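Local coordinates for protease Do-like 8, chloroplastic (Arabidopsis thaliana, PDB 4IC6), which is probably a serine endopeptidase of the Deg/HtrA family, cleaving proteins in the thylakoids of the plant chloroplast, at residues A[70-73]-A[78-81]; A[102-107]-A[130-135]; A[157-162]-A[167-172]. The protein carries 1 engineered substitution. All coordinates share one frame; numbering follows the deposited sequence.

Contact 1. Residues A[70-73]-A[78-81]; sequences VVWD and IVTN
Val70 and Val79 form an antiparallel hydrogen-bonded pair, followed by the non-hydrogen-bonded pair Val71 with Ile78, on either side of the turn that joins strands 67-71 and 77-80 as a beta hairpin. The hairpin belongs to the first, N-terminal barrel of the chymotrypsin-like protease fold. Val79 N gives an almost straight bond to Val70 O (2.9 Å, 173° at the hydrogen), while Val70 N reaches Val79 O at 2.8 Å with more bend, 145°. Val70 O takes a further, weaker approach from Ile78 CA, a CA-H...O contact of 3.5 Å.

On the face that carries Val70 and Val79, the main meeting is with Trp72, just past the end of its strand. Its CG stands anti to the backbone N (chi1 -173°), and the indole turns back over the hairpin. Val79 CG2 lies 3.7 Å from Trp72 CB and 3.8 Å from Trp72 CE3, meeting the ring obliquely. A beta-branched valine suits an extended backbone, and its compact methyl fits beside the broad indole. Helix 238-251 packs on the same two residues through Val245, and adds Val241 and Leu242 against the indole.

Val71 and Ile78 share the other face, where strand 42-47 lies against both through Val43. Here the touch is lighter: Ile78 CD1 comes to 4.3 Å from Val71 CG2. The longer isoleucine chain carries its CD1 across to Val71.

Asp73 OD1 accepts a hydrogen bond from Gln75 N within the turn. The N-H and C=O of Val70 and Val79 satisfy one another in a buried place, while apolar side chains on both faces join the hairpin to helix 238-251 and strand 42-47.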
ATOM      1  N   VAL A  70     -33.134  11.980  -0.038  1.00 31.23           N
ATOM      2  CA  VAL A  70     -34.302  11.915   0.810  1.00 30.57           C
ATOM      3  C   VAL A  70     -35.402  12.822   0.221  1.00 36.25           C
ATOM      4  O   VAL A  70     -35.125  13.953  -0.158  1.00 38.71           O
ATOM      5  CB  VAL A  70     -33.903  12.371   2.223  1.00 39.34           C
ATOM      6  CG1 VAL A  70     -35.065  13.017   2.928  1.00 48.58           C
ATOM      7  CG2 VAL A  70     -33.345  11.193   3.019  1.00 37.04           C
ATOM      8  N   VAL A  71     -36.627  12.312   0.116  1.00 35.39           N
ATOM      9  CA  VAL A  71     -37.762  13.146  -0.298  1.00 35.06           C
ATOM     10  C   VAL A  71     -38.048  14.183   0.788  1.00 39.68           C
ATOM     11  O   VAL A  71     -38.461  13.835   1.907  1.00 43.35           O
ATOM     12  CB  VAL A  71     -39.012  12.316  -0.519  1.00 42.85           C
ATOM     13  CG1 VAL A  71     -40.192  13.239  -0.898  1.00 45.14           C
ATOM     14  CG2 VAL A  71     -38.775  11.261  -1.614  1.00 41.63           C
ATOM     15  N   TRP A  72     -37.799  15.448   0.472  1.00 38.18           N
ATOM     16  CA  TRP A  72     -37.896  16.524   1.461  1.00 38.80           C
ATOM     17  C   TRP A  72     -39.341  16.980   1.670  1.00 43.05           C
ATOM     18  O   TRP A  72     -39.765  17.232   2.796  1.00 41.13           O
ATOM     19  CB  TRP A  72     -37.032  17.712   1.039  1.00 40.35           C
ATOM     20  CG  TRP A  72     -36.931  18.801   2.067  1.00 42.57           C
ATOM     21  CD1 TRP A  72     -37.406  20.081   1.965  1.00 45.14           C
ATOM     22  CD2 TRP A  72     -36.322  18.703   3.358  1.00 43.09           C
ATOM     23  NE1 TRP A  72     -37.115  20.786   3.113  1.00 46.01           N
ATOM     24  CE2 TRP A  72     -36.454  19.961   3.983  1.00 45.41           C
ATOM     25  CE3 TRP A  72     -35.680  17.669   4.049  1.00 39.78           C
ATOM     26  CZ2 TRP A  72     -35.963  20.213   5.272  1.00 43.87           C
ATOM     27  CZ3 TRP A  72     -35.188  17.924   5.321  1.00 41.41           C
ATOM     28  CH2 TRP A  72     -35.332  19.184   5.917  1.00 42.00           C
ATOM     29  N   ASP A  73     -40.096  17.091   0.580  1.00 48.27           N
ATOM     30  CA  ASP A  73     -41.495  17.482   0.699  1.00 50.89           C
ATOM     31  C   ASP A  73     -42.356  17.004  -0.459  1.00 51.23           C
ATOM     32  O   ASP A  73     -41.871  16.361  -1.393  1.00 50.08           O
ATOM     33  CB  ASP A  73     -41.628  18.997   0.894  1.00 53.62           C
ATOM     34  CG  ASP A  73     -41.137  19.792  -0.301  1.00 59.20           C
ATOM     35  OD1 ASP A  73     -41.187  19.277  -1.441  1.00 57.97           O
ATOM     36  OD2 ASP A  73     -40.701  20.945  -0.093  1.00 64.28           O
ATOM     37  N   ILE A  78     -35.767  17.191  -3.330  1.00 46.07           N
ATOM     38  CA  ILE A  78     -34.954  16.045  -2.942  1.00 42.24           C
ATOM     39  C   ILE A  78     -33.692  16.549  -2.270  1.00 40.26           C
ATOM     40  O   ILE A  78     -33.038  17.436  -2.802  1.00 37.47           O
ATOM     41  CB  ILE A  78     -34.515  15.225  -4.177  1.00 43.52           C
ATOM     42  CG1 ILE A  78     -35.729  14.767  -4.984  1.00 41.01           C
ATOM     43  CG2 ILE A  78     -33.652  14.035  -3.743  1.00 45.73           C
ATOM     44  CD1 ILE A  78     -36.757  14.020  -4.161  1.00 44.22           C
ATOM     45  N   VAL A  79     -33.346  15.986  -1.112  1.00 36.78           N
ATOM     46  CA  VAL A  79     -32.129  16.393  -0.411  1.00 35.41           C
ATOM     47  C   VAL A  79     -31.073  15.289  -0.457  1.00 34.36           C
ATOM     48  O   VAL A  79     -31.392  14.106  -0.270  1.00 36.63           O
ATOM     49  CB  VAL A  79     -32.419  16.765   1.056  1.00 40.58           C
ATOM     50  CG1 VAL A  79     -31.112  17.019   1.837  1.00 39.16           C
ATOM     51  CG2 VAL A  79     -33.312  17.977   1.116  1.00 37.19           C
ATOM     52  N   THR A  80     -29.825  15.672  -0.730  1.00 31.95           N
ATOM     53  CA  THR A  80     -28.716  14.712  -0.796  1.00 36.97           C
ATOM     54  C   THR A  80     -27.400  15.397  -0.434  1.00 37.57           C
ATOM     55  O   THR A  80     -27.384  16.594  -0.138  1.00 37.95           O
ATOM     56  CB  THR A  80     -28.604  14.100  -2.215  1.00 35.03           C
ATOM     57  OG1 THR A  80     -27.727  12.964  -2.203  1.00 35.22           O
ATOM     58  CG2 THR A  80     -28.081  15.143  -3.203  1.00 34.31           C
ATOM     59  N   ASN A  81     -26.298  14.652  -0.461  1.00 37.26           N
ATOM     60  CA  ASN A  81     -24.983  15.277  -0.344  1.00 34.72           C
ATOM     61  C   ASN A  81     -24.602  16.010  -1.631  1.00 34.47           C
ATOM     62  O   ASN A  81     -24.937  15.580  -2.745  1.00 36.32           O
ATOM     63  CB  ASN A  81     -23.883  14.252  -0.056  1.00 29.91           C
ATOM     64  CG  ASN A  81     -23.939  13.703   1.351  1.00 30.50           C
ATOM     65  OD1 ASN A  81     -23.934  12.488   1.547  1.00 28.37           O
ATOM     66  ND2 ASN A  81     -23.980  14.589   2.339  1.00 30.87           N
TER

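Contact 2. Residues A[102-107]-A[130-135]; sequences VNILAS and LKVDAP
The N-terminal barrel of this chymotrypsin-like (clan PA) protease encloses a hydrophobic core, and Val102 meets Leu130 and Val132 inside it. The six antiparallel strands follow the order 1-2-3-6-5-4; strands 98-105 and 127-131 are separated in it by strand 111-122, which pairs with both. The two segments therefore meet through side chains across the barrel interior, with the CA atoms of Val102 and Val132 lying 7.6 Å apart.

Val102 is the middle of the contact. Its side chain points toward the other segment, and CG2, anti to the carbonyl carbon and beside the backbone N, is the branch placed between two partners: it is 4.0 Å from Leu130 CD1 and equally 4.0 Å from Val132 CG2. The CB of Val102 comes closer still to Val132 CG2, at 3.8 Å. Short, branched valines suit this place because they fill the space between strands without a long flexible chain, whereas the longer Leu130 can stretch a terminal methyl to the same neighbour from two residues earlier in the chain.

Strand residues between the touching ones face the other way. Asn103 points away from the core, its OD1 accepting from Asn44 ND2, and Lys131 lies against Tyr77 in a cation-pi contact. Polar residues suit the side away from the core: Asn103, though buried, has hydrogen-bonding partners, and Lys131 is partly exposed. Strand 42-47 adds Val43 to the core, touching both Val102 and Ile104, and Leu139 packs on Ile104 from a loop.

Ile104 completes the row. Its side chain and that of Val132 run past one another in opposite directions, so that they touch near their ends: the terminal CD1 of Ile104 lies 4.2 Å from Val132 CG1.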
ATOM      1  N   VAL A 102     -33.241  10.495 -10.853  1.00 47.20           N
ATOM      2  CA  VAL A 102     -33.722  10.133  -9.529  1.00 45.77           C
ATOM      3  C   VAL A 102     -34.714   8.975  -9.569  1.00 46.19           C
ATOM      4  O   VAL A 102     -35.730   9.028 -10.276  1.00 44.33           O
ATOM      5  CB  VAL A 102     -34.366  11.332  -8.812  1.00 45.53           C
ATOM      6  CG1 VAL A 102     -34.762  10.948  -7.406  1.00 38.52           C
ATOM      7  CG2 VAL A 102     -33.400  12.535  -8.799  1.00 43.67           C
ATOM      8  N   ASN A 103     -34.412   7.924  -8.811  1.00 44.57           N
ATOM      9  CA  ASN A 103     -35.303   6.774  -8.712  1.00 45.40           C
ATOM     10  C   ASN A 103     -36.057   6.747  -7.393  1.00 44.02           C
ATOM     11  O   ASN A 103     -35.459   6.765  -6.329  1.00 43.75           O
ATOM     12  CB  ASN A 103     -34.537   5.463  -8.898  1.00 45.99           C
ATOM     13  CG  ASN A 103     -34.343   5.116 -10.343  1.00 54.42           C
ATOM     14  OD1 ASN A 103     -33.208   4.961 -10.809  1.00 61.51           O
ATOM     15  ND2 ASN A 103     -35.450   5.002 -11.079  1.00 49.87           N
ATOM     16  N   ILE A 104     -37.379   6.668  -7.485  1.00 47.17           N
ATOM     17  CA  ILE A 104     -38.247   6.694  -6.321  1.00 43.63           C
ATOM     18  C   ILE A 104     -39.163   5.471  -6.244  1.00 46.28           C
ATOM     19  O   ILE A 104     -39.898   5.151  -7.193  1.00 47.27           O
ATOM     20  CB  ILE A 104     -39.133   7.944  -6.337  1.00 44.72           C
ATOM     21  CG1 ILE A 104     -38.328   9.156  -6.808  1.00 44.96           C
ATOM     22  CG2 ILE A 104     -39.766   8.161  -4.971  1.00 44.25           C
ATOM     23  CD1 ILE A 104     -39.030  10.477  -6.604  1.00 44.84           C
ATOM     24  N   LEU A 105     -39.131   4.809  -5.094  1.00 42.94           N
ATOM     25  CA  LEU A 105     -39.949   3.631  -4.830  1.00 47.26           C
ATOM     26  C   LEU A 105     -41.428   3.999  -4.681  1.00 50.84           C
ATOM     27  O   LEU A 105     -41.802   4.775  -3.790  1.00 48.81           O
ATOM     28  CB  LEU A 105     -39.461   2.941  -3.551  1.00 43.45           C
ATOM     29  CG  LEU A 105     -40.065   1.572  -3.211  1.00 41.01           C
ATOM     30  CD1 LEU A 105     -39.731   0.540  -4.296  1.00 40.06           C
ATOM     31  CD2 LEU A 105     -39.567   1.101  -1.848  1.00 39.81           C
ATOM     32  N   ALA A 106     -42.264   3.441  -5.551  1.00 55.26           N
ATOM     33  CA  ALA A 106     -43.703   3.641  -5.456  1.00 59.52           C
ATOM     34  C   ALA A 106     -44.352   2.541  -4.619  1.00 65.04           C
ATOM     35  O   ALA A 106     -43.692   1.576  -4.222  1.00 63.80           O
ATOM     36  CB  ALA A 106     -44.326   3.695  -6.836  1.00 59.53           C
ATOM     37  N   SER A 107     -45.650   2.689  -4.364  1.00 70.14           N
ATOM     38  CA  SER A 107     -46.401   1.728  -3.557  1.00 71.88           C
ATOM     39  C   SER A 107     -46.520   0.355  -4.220  1.00 74.62           C
ATOM     40  O   SER A 107     -46.690  -0.656  -3.532  1.00 78.19           O
ATOM     41  CB  SER A 107     -47.778   2.279  -3.224  1.00 72.77           C
ATOM     42  N   LEU A 130     -32.277  18.758  -5.184  1.00 38.69           N
ATOM     43  CA  LEU A 130     -32.798  18.573  -6.535  1.00 40.84           C
ATOM     44  C   LEU A 130     -34.311  18.757  -6.523  1.00 41.07           C
ATOM     45  O   LEU A 130     -34.944  18.807  -5.461  1.00 43.17           O
ATOM     46  CB  LEU A 130     -32.449  17.192  -7.095  1.00 40.10           C
ATOM     47  CG  LEU A 130     -30.980  16.759  -7.071  1.00 45.65           C
ATOM     48  CD1 LEU A 130     -30.836  15.433  -7.796  1.00 50.03           C
ATOM     49  CD2 LEU A 130     -30.099  17.803  -7.719  1.00 42.87           C
ATOM     50  N   LYS A 131     -34.890  18.853  -7.706  1.00 43.61           N
ATOM     51  CA  LYS A 131     -36.327  19.015  -7.815  1.00 46.04           C
ATOM     52  C   LYS A 131     -36.825  18.034  -8.857  1.00 47.31           C
ATOM     53  O   LYS A 131     -36.325  18.005  -9.986  1.00 46.87           O
ATOM     54  CB  LYS A 131     -36.660  20.457  -8.181  1.00 48.33           C
ATOM     55  CG  LYS A 131     -38.093  20.731  -8.552  1.00 59.16           C
ATOM     56  CD  LYS A 131     -39.017  20.658  -7.345  1.00 60.67           C
ATOM     57  CE  LYS A 131     -40.439  21.066  -7.776  1.00 66.85           C
ATOM     58  NZ  LYS A 131     -40.774  22.454  -7.364  1.00 69.30           N
ATOM     59  N   VAL A 132     -37.802  17.223  -8.457  1.00 48.33           N
ATOM     60  CA  VAL A 132     -38.383  16.172  -9.289  1.00 50.36           C
ATOM     61  C   VAL A 132     -39.824  16.542  -9.630  1.00 50.93           C
ATOM     62  O   VAL A 132     -40.529  17.114  -8.805  1.00 53.58           O
ATOM     63  CB  VAL A 132     -38.337  14.825  -8.509  1.00 59.89           C
ATOM     64  CG1 VAL A 132     -39.584  14.019  -8.718  1.00 63.18           C
ATOM     65  CG2 VAL A 132     -37.085  14.026  -8.866  1.00 56.71           C
ATOM     66  N   ASP A 133     -40.266  16.236 -10.843  1.00 53.39           N
ATOM     67  CA  ASP A 133     -41.651  16.504 -11.237  1.00 54.87           C
ATOM     68  C   ASP A 133     -42.486  15.215 -11.130  1.00 54.60           C
ATOM     69  O   ASP A 133     -42.480  14.386 -12.040  1.00 53.73           O
ATOM     70  CB  ASP A 133     -41.691  17.083 -12.658  1.00 56.49           C
ATOM     71  CG  ASP A 133     -43.102  17.376 -13.136  1.00 64.52           C
ATOM     72  OD1 ASP A 133     -44.025  17.394 -12.291  1.00 67.25           O
ATOM     73  OD2 ASP A 133     -43.288  17.593 -14.359  1.00 64.33           O
ATOM     74  N   ALA A 134     -43.191  15.040 -10.011  1.00 58.10           N
ATOM     75  CA  ALA A 134     -43.862  13.770  -9.719  1.00 62.14           C
ATOM     76  C   ALA A 134     -45.228  13.955  -9.059  1.00 66.73           C
ATOM     77  O   ALA A 134     -45.482  14.988  -8.438  1.00 69.96           O
ATOM     78  CB  ALA A 134     -42.967  12.899  -8.838  1.00 64.08           C
ATOM     79  N   PRO A 135     -46.107  12.943  -9.170  1.00 68.92           N
ATOM     80  CA  PRO A 135     -47.411  13.037  -8.500  1.00 70.62           C
ATOM     81  C   PRO A 135     -47.240  13.087  -6.981  1.00 69.58           C
ATOM     82  O   PRO A 135     -46.598  12.198  -6.421  1.00 67.92           O
ATOM     83  CB  PRO A 135     -48.118  11.738  -8.917  1.00 70.38           C
ATOM     84  CG  PRO A 135     -47.430  11.317 -10.187  1.00 71.43           C
ATOM     85  CD  PRO A 135     -45.992  11.724  -9.992  1.00 69.83           C
TER

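Contact 3. Residues A[157-162]-A[167-172]; sequences LAIGNP and HTLTVG
Ala158 and Thr170 make one of two hydrogen-bonded pairs of an antiparallel hairpin, the first two strands of the second barrel of the chymotrypsin-like fold. The tight part lies here and at Gly160 with Thr168. Ala158 N donates to Thr170 O over 2.9 Å, and Thr168 N to Gly160 O, also 2.9 Å. Glycine suits its site because Thr168 OG1 lies close over its CA, at 3.4 Å. That hydroxyl stands between the backbone N and carbonyl carbon (chi1 62°) and is hydrogen-bonded to Gly202 O. A water donates to both Ala158 O and Thr168 OG1. Small Ala158 likewise leaves room for Thr170 OG1, 3.4 Å from its CB and bonded to Ala198 O. On the other face, Leu169 CD1 packs 3.6 Å from Leu157 CB.

Near the turn, Asn161 CB sits over one face of the His167 ring, 3.8 Å from its centroid, a CH-pi contact; the amide and ring planes are 41° apart. Both polar ends share Val42 O, and Gln111 OE1 also holds Asn161 ND2.

Looser is the far end, where partly exposed Val171 brings CG2 only to 4.4 Å of Leu157 CB.

Helix 26-39 covers Leu157, His167 and Leu169, strand 207-210 flanks strand 155-160, and Ser175 and Asp196 of a second subunit bond to the backbone of Leu169 and Val171.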
ATOM      1  N   LEU A 157     -30.568   4.276  12.574  1.00 32.48           N
ATOM      2  CA  LEU A 157     -30.587   3.451  11.369  1.00 32.21           C
ATOM      3  C   LEU A 157     -30.177   4.282  10.168  1.00 29.63           C
ATOM      4  O   LEU A 157     -30.708   5.368   9.941  1.00 31.53           O
ATOM      5  CB  LEU A 157     -31.965   2.820  11.097  1.00 33.44           C
ATOM      6  CG  LEU A 157     -33.139   2.764  12.076  1.00 38.02           C
ATOM      7  CD1 LEU A 157     -34.270   1.946  11.431  1.00 38.23           C
ATOM      8  CD2 LEU A 157     -32.784   2.194  13.443  1.00 35.09           C
ATOM      9  N   ALA A 158     -29.228   3.768   9.400  1.00 27.51           N
ATOM     10  CA  ALA A 158     -28.768   4.443   8.197  1.00 23.90           C
ATOM     11  C   ALA A 158     -29.336   3.686   6.992  1.00 29.49           C
ATOM     12  O   ALA A 158     -29.060   2.489   6.821  1.00 31.92           O
ATOM     13  CB  ALA A 158     -27.232   4.452   8.162  1.00 25.56           C
ATOM     14  N   ILE A 159     -30.149   4.368   6.190  1.00 29.29           N
ATOM     15  CA  ILE A 159     -30.827   3.741   5.060  1.00 28.05           C
ATOM     16  C   ILE A 159     -30.236   4.303   3.768  1.00 30.55           C
ATOM     17  O   ILE A 159     -29.921   5.490   3.681  1.00 31.20           O
ATOM     18  CB  ILE A 159     -32.365   3.969   5.129  1.00 30.68           C
ATOM     19  CG1 ILE A 159     -32.913   3.443   6.460  1.00 32.89           C
ATOM     20  CG2 ILE A 159     -33.084   3.330   3.945  1.00 28.45           C
ATOM     21  CD1 ILE A 159     -34.428   3.456   6.583  1.00 37.15           C
ATOM     22  N   GLY A 160     -30.060   3.437   2.775  1.00 30.67           N
ATOM     23  CA  GLY A 160     -29.622   3.857   1.457  1.00 26.03           C
ATOM     24  C   GLY A 160     -30.467   3.262   0.348  1.00 31.00           C
ATOM     25  O   GLY A 160     -31.172   2.274   0.534  1.00 33.09           O
ATOM     26  N   ASN A 161     -30.404   3.885  -0.819  1.00 32.84           N
ATOM     27  CA  ASN A 161     -30.989   3.328  -2.031  1.00 33.56           C
ATOM     28  C   ASN A 161     -29.940   3.620  -3.085  1.00 34.85           C
ATOM     29  O   ASN A 161     -30.068   4.570  -3.855  1.00 37.80           O
ATOM     30  CB  ASN A 161     -32.316   4.022  -2.328  1.00 36.34           C
ATOM     31  CG  ASN A 161     -32.945   3.581  -3.642  1.00 40.47           C
ATOM     32  OD1 ASN A 161     -32.416   2.721  -4.364  1.00 38.31           O
ATOM     33  ND2 ASN A 161     -34.096   4.171  -3.957  1.00 44.77           N
ATOM     34  N   PRO A 162     -28.850   2.840  -3.074  1.00 35.42           N
ATOM     35  CA  PRO A 162     -27.653   3.243  -3.822  1.00 35.64           C
ATOM     36  C   PRO A 162     -27.727   2.985  -5.323  1.00 38.72           C
ATOM     37  O   PRO A 162     -27.029   3.675  -6.071  1.00 38.90           O
ATOM     38  CB  PRO A 162     -26.544   2.391  -3.198  1.00 36.71           C
ATOM     39  CG  PRO A 162     -27.278   1.153  -2.662  1.00 38.09           C
ATOM     40  CD  PRO A 162     -28.605   1.682  -2.186  1.00 39.25           C
ATOM     41  N   HIS A 167     -33.091  -1.365  -1.288  1.00 37.19           N
ATOM     42  CA  HIS A 167     -32.614  -0.502  -0.213  1.00 36.15           C
ATOM     43  C   HIS A 167     -31.664  -1.244   0.717  1.00 35.90           C
ATOM     44  O   HIS A 167     -31.679  -2.479   0.781  1.00 35.55           O
ATOM     45  CB  HIS A 167     -33.789   0.090   0.579  1.00 36.38           C
ATOM     46  CG  HIS A 167     -34.522   1.173  -0.149  1.00 41.63           C
ATOM     47  ND1 HIS A 167     -35.359   0.920  -1.218  1.00 44.57           N
ATOM     48  CD2 HIS A 167     -34.530   2.514   0.028  1.00 38.20           C
ATOM     49  CE1 HIS A 167     -35.856   2.060  -1.663  1.00 43.37           C
ATOM     50  NE2 HIS A 167     -35.370   3.042  -0.925  1.00 41.15           N
ATOM     51  N   THR A 168     -30.851  -0.480   1.444  1.00 33.00           N
ATOM     52  CA  THR A 168     -29.863  -1.040   2.365  1.00 31.46           C
ATOM     53  C   THR A 168     -30.108  -0.513   3.752  1.00 29.44           C
ATOM     54  O   THR A 168     -30.677   0.557   3.912  1.00 28.24           O
ATOM     55  CB  THR A 168     -28.431  -0.619   1.982  1.00 29.76           C
ATOM     56  OG1 THR A 168     -28.319   0.809   2.064  1.00 31.04           O
ATOM     57  CG2 THR A 168     -28.111  -1.035   0.555  1.00 34.52           C
ATOM     58  N   LEU A 169     -29.635  -1.233   4.762  1.00 27.21           N
ATOM     59  CA  LEU A 169     -29.763  -0.734   6.128  1.00 29.24           C
ATOM     60  C   LEU A 169     -28.510  -1.068   6.898  1.00 30.98           C
ATOM     61  O   LEU A 169     -27.959  -2.157   6.743  1.00 31.11           O
ATOM     62  CB  LEU A 169     -30.930  -1.426   6.820  1.00 30.23           C
ATOM     63  CG  LEU A 169     -31.092  -1.168   8.319  1.00 30.58           C
ATOM     64  CD1 LEU A 169     -31.439   0.289   8.532  1.00 30.73           C
ATOM     65  CD2 LEU A 169     -32.186  -2.058   8.873  1.00 26.95           C
ATOM     66  N   THR A 170     -28.072  -0.137   7.735  1.00 31.04           N
ATOM     67  CA  THR A 170     -27.110  -0.454   8.782  1.00 32.18           C
ATOM     68  C   THR A 170     -27.628   0.121  10.086  1.00 30.73           C
ATOM     69  O   THR A 170     -28.429   1.052  10.081  1.00 27.59           O
ATOM     70  CB  THR A 170     -25.678   0.061   8.465  1.00 28.31           C
ATOM     71  OG1 THR A 170     -25.661   1.496   8.449  1.00 25.88           O
ATOM     72  CG2 THR A 170     -25.200  -0.472   7.117  1.00 27.18           C
ATOM     73  N   VAL A 171     -27.187  -0.433  11.206  1.00 27.77           N
ATOM     74  CA  VAL A 171     -27.744  -0.032  12.486  1.00 26.64           C
ATOM     75  C   VAL A 171     -26.641   0.015  13.524  1.00 27.67           C
ATOM     76  O   VAL A 171     -25.833  -0.901  13.614  1.00 29.99           O
ATOM     77  CB  VAL A 171     -28.811  -1.044  12.970  1.00 30.97           C
ATOM     78  CG1 VAL A 171     -29.249  -0.740  14.398  1.00 32.90           C
ATOM     79  CG2 VAL A 171     -30.028  -1.056  12.036  1.00 29.99           C
ATOM     80  N   GLY A 172     -26.612   1.090  14.299  1.00 27.22           N
ATOM     81  CA  GLY A 172     -25.736   1.175  15.448  1.00 24.49           C
ATOM     82  C   GLY A 172     -26.275   2.193  16.428  1.00 23.97           C
ATOM     83  O   GLY A 172     -27.493   2.383  16.555  1.00 27.87           O
TER
HETATM   84  O   HOH W   1     -27.578   1.359   4.770  1.00 31.36           O

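Overall arrangement
From the N terminus, contact 1 closes the short turn between strands 67-71 and 77-80 of the first barrel. Contact 2 follows, its loop of 22 residues running through strand 111-122, and joins two strands that are not neighbours in that barrel. Contact 3 closes the short loop between strands 155-160 and 168-176, at the start of the second barrel. The three are in series along the chain, none nested or crossing. Contacts 1 and 2 meet where strands 77-80 and 127-131 lie side by side, with Ile78 N 2.8 Å from Leu130 O. Contact 2 reaches contact 3 through Leu105 against His167, linking the two barrels, whereas contacts 1 and 3 stay about 7 Å apart at their nearest atoms.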